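PDB 5IL6: polyketide synthase/nonribosomal peptide synthetase hybrid RzxB from Pseudomonas fluorescens, which probably dehydrates beta-hydroxyacyl intermediates bound to a carrier protein during assembly of the polyketide rhizoxin, through its double-hotdog dehydratase domain. Local coordinates for residues Arg174-Val179 with Arg188-Asp193. Numbering follows the deposited sequence.
Sequences RLLSLV and RIALQD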
loop_
_atom_site.group_PDB
_atom_site.type_symbol
_atom_site.label_atom_id
_atom_site.label_comp_id
_atom_site.label_asym_id
_atom_site.label_seq_id
_atom_site.Cartn_x
_atom_site.Cartn_y
_atom_site.Cartn_z
ATOM N N ARG A 174 -4.530 -6.625 -10.709
ATOM C CA ARG A 174 -3.544 -6.069 -11.624
ATOM C C ARG A 174 -2.291 -6.925 -11.742
ATOM O O ARG A 174 -1.331 -6.504 -12.392
ATOM C CB ARG A 174 -3.172 -4.655 -11.183
ATOM C CG ARG A 174 -4.376 -3.744 -10.987
ATOM C CD ARG A 174 -4.991 -3.295 -12.291
ATOM N NE ARG A 174 -5.853 -4.302 -12.914
ATOM C CZ ARG A 174 -5.777 -4.694 -14.185
ATOM N NH1 ARG A 174 -4.873 -4.177 -15.014
ATOM N NH2 ARG A 174 -6.629 -5.600 -14.645
ATOM N N LEU A 175 -2.266 -8.105 -11.125
ATOM C CA LEU A 175 -1.164 -9.037 -11.338
ATOM C C LEU A 175 -1.277 -9.612 -12.743
ATOM O O LEU A 175 -2.221 -10.348 -13.048
ATOM C CB LEU A 175 -1.192 -10.152 -10.295
ATOM C CG LEU A 175 -0.635 -9.857 -8.899
ATOM C CD1 LEU A 175 -0.707 -11.108 -8.037
ATOM C CD2 LEU A 175 0.793 -9.320 -8.938
ATOM N N LEU A 176 -0.316 -9.282 -13.602
ATOM C CA LEU A 176 -0.320 -9.741 -14.985
ATOM C C LEU A 176 0.536 -10.982 -15.195
ATOM O O LEU A 176 0.186 -11.837 -16.015
ATOM C CB LEU A 176 0.166 -8.620 -15.910
ATOM C CG LEU A 176 -0.680 -7.340 -15.879
ATOM C CD1 LEU A 176 -0.100 -6.289 -16.812
ATOM C CD2 LEU A 176 -2.136 -7.621 -16.232
ATOM N N SER A 177 1.653 -11.098 -14.485
ATOM C CA SER A 177 2.486 -12.289 -14.573
ATOM C C SER A 177 3.329 -12.397 -13.312
ATOM O O SER A 177 3.590 -11.404 -12.628
ATOM C CB SER A 177 3.376 -12.258 -15.820
ATOM O OG SER A 177 4.306 -11.191 -15.757
ATOM N N LEU A 178 3.750 -13.625 -13.019
ATOM C CA LEU A 178 4.563 -13.921 -11.849
ATOM C C LEU A 178 5.568 -14.997 -12.222
ATOM O O LEU A 178 5.215 -15.979 -12.880
ATOM C CB LEU A 178 3.724 -14.428 -10.665
ATOM C CG LEU A 178 2.779 -13.482 -9.925
ATOM C CD1 LEU A 178 1.880 -14.282 -8.986
ATOM C CD2 LEU A 178 3.548 -12.416 -9.177
ATOM N N VAL A 179 6.817 -14.808 -11.808
ATOM C CA VAL A 179 7.835 -15.847 -11.903
ATOM C C VAL A 179 8.563 -15.929 -10.570
ATOM O O VAL A 179 8.820 -14.904 -9.928
ATOM C CB VAL A 179 8.827 -15.587 -13.058
ATOM C CG1 VAL A 179 8.092 -15.570 -14.390
ATOM C CG2 VAL A 179 9.585 -14.287 -12.841
ATOM N N ARG A 188 4.864 -8.516 -12.905
ATOM C CA ARG A 188 4.500 -7.412 -13.782
ATOM C C ARG A 188 3.078 -6.984 -13.457
ATOM O O ARG A 188 2.168 -7.818 -13.411
ATOM C CB ARG A 188 4.612 -7.801 -15.258
ATOM C CG ARG A 188 6.011 -7.666 -15.832
ATOM C CD ARG A 188 6.896 -8.831 -15.437
ATOM N NE ARG A 188 8.144 -8.846 -16.194
ATOM C CZ ARG A 188 8.983 -9.876 -16.240
ATOM N NH1 ARG A 188 8.711 -10.992 -15.574
ATOM N NH2 ARG A 188 10.093 -9.795 -16.958
ATOM N N ILE A 189 2.899 -5.689 -13.221
ATOM C CA ILE A 189 1.611 -5.118 -12.858
ATOM C C ILE A 189 1.378 -3.879 -13.708
ATOM O O ILE A 189 2.325 -3.221 -14.150
ATOM C CB ILE A 189 1.540 -4.778 -11.352
ATOM C CG1 ILE A 189 2.612 -3.745 -10.982
ATOM C CG2 ILE A 189 1.711 -6.041 -10.520
ATOM C CD1 ILE A 189 2.518 -3.232 -9.554
ATOM N N ALA A 190 0.108 -3.573 -13.955
ATOM C CA ALA A 190 -0.244 -2.378 -14.706
ATOM C C ALA A 190 -1.706 -2.052 -14.447
ATOM O O ALA A 190 -2.526 -2.950 -14.242
ATOM C CB ALA A 190 0.008 -2.552 -16.208
ATOM N N LEU A 191 -2.027 -0.761 -14.500
ATOM C CA LEU A 191 -3.399 -0.315 -14.306
ATOM C C LEU A 191 -4.302 -0.805 -15.430
ATOM O O LEU A 191 -3.880 -0.957 -16.581
ATOM C CB LEU A 191 -3.465 1.213 -14.231
ATOM C CG LEU A 191 -2.782 1.897 -13.048
ATOM C CD1 LEU A 191 -2.800 3.406 -13.236
ATOM C CD2 LEU A 191 -3.472 1.515 -11.748
ATOM N N GLN A 192 -5.562 -1.069 -15.074
ATOM C CA GLN A 192 -6.553 -1.449 -16.074
ATOM C C GLN A 192 -6.808 -0.305 -17.047
ATOM O O GLN A 192 -6.975 -0.529 -18.252
ATOM C CB GLN A 192 -7.849 -1.866 -15.381
ATOM C CG GLN A 192 -8.903 -2.441 -16.309
ATOM C CD GLN A 192 -10.215 -2.708 -15.598
ATOM O OE1 GLN A 192 -10.555 -2.038 -14.622
ATOM N NE2 GLN A 192 -10.957 -3.699 -16.079
ATOM N N ASP A 193 -6.847 0.925 -16.542
ATOM C CA ASP A 193 -6.947 2.123 -17.376
ATOM C C ASP A 193 -5.731 2.987 -17.075
ATOM O O ASP A 193 -5.696 3.666 -16.033
ATOM C CB ASP A 193 -8.242 2.888 -17.102
ATOM C CG ASP A 193 -8.378 4.131 -17.961
ATOM O OD1 ASP A 193 -7.451 4.421 -18.746
ATOM O OD2 ASP A 193 -9.422 4.810 -17.864
HETATM O O HOH W 1 6.730 -11.518 -14.048
#
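Leu176 and Ser177 together face Arg188 in a classic beta bulge, set in the antiparallel hairpin of strands 175-181 and 184-190 within the second hotdog-family half of this dehydratase. The pairing is a worked example of how a bulge lets one carbonyl serve two residues: Arg188 O accepts a 2.9 Å bond from Leu176 N, the donor nearly in line with the C=O, and a weak one from Ser177 N. In return Arg188 N donates to Ser177 O at 3.2 Å.

The tight part lies at the open end of the hairpin. Bends at chi2 (-74°) and chi3 (79°) fold the Arg174 chain back on Ala190. There Arg174 NH1 gives Ala190 O a 2.8 Å bond, the oxygen slightly out of the guanidinium plane. Gln192 CB sits over the centre of one guanidinium face, 3.7 Å above it, and Arg174 NE donates to Ala170 O, contacts which together should restrict how the flat group can turn. An alanine in place of Arg174 would probably leave Ala190 O without this donor and Gln192 CB without the flat surface beneath it. Next to the NH1 bond, Arg174 O receives a CA-H...O contact from Ile189 CA, and Ile189 CG2 meets Leu175 CD2 on the buried side, against helix 204-212. Leu176 CD1 touches Ala190 CB on a more exposed flank.

Looser by contrast is the side bearing Ser177 and Arg188. The Arg188 chain, poorly ordered, runs past the serine hydroxyl, with CB 3.4 Å from Ser177 OG, and a water links its guanidinium to the same hydroxyl: lying in the guanidinium plane, it accepts from Arg188 NH1 at 2.6 Å and hydrogen-bonds Ser177 OG at 3.0 Å.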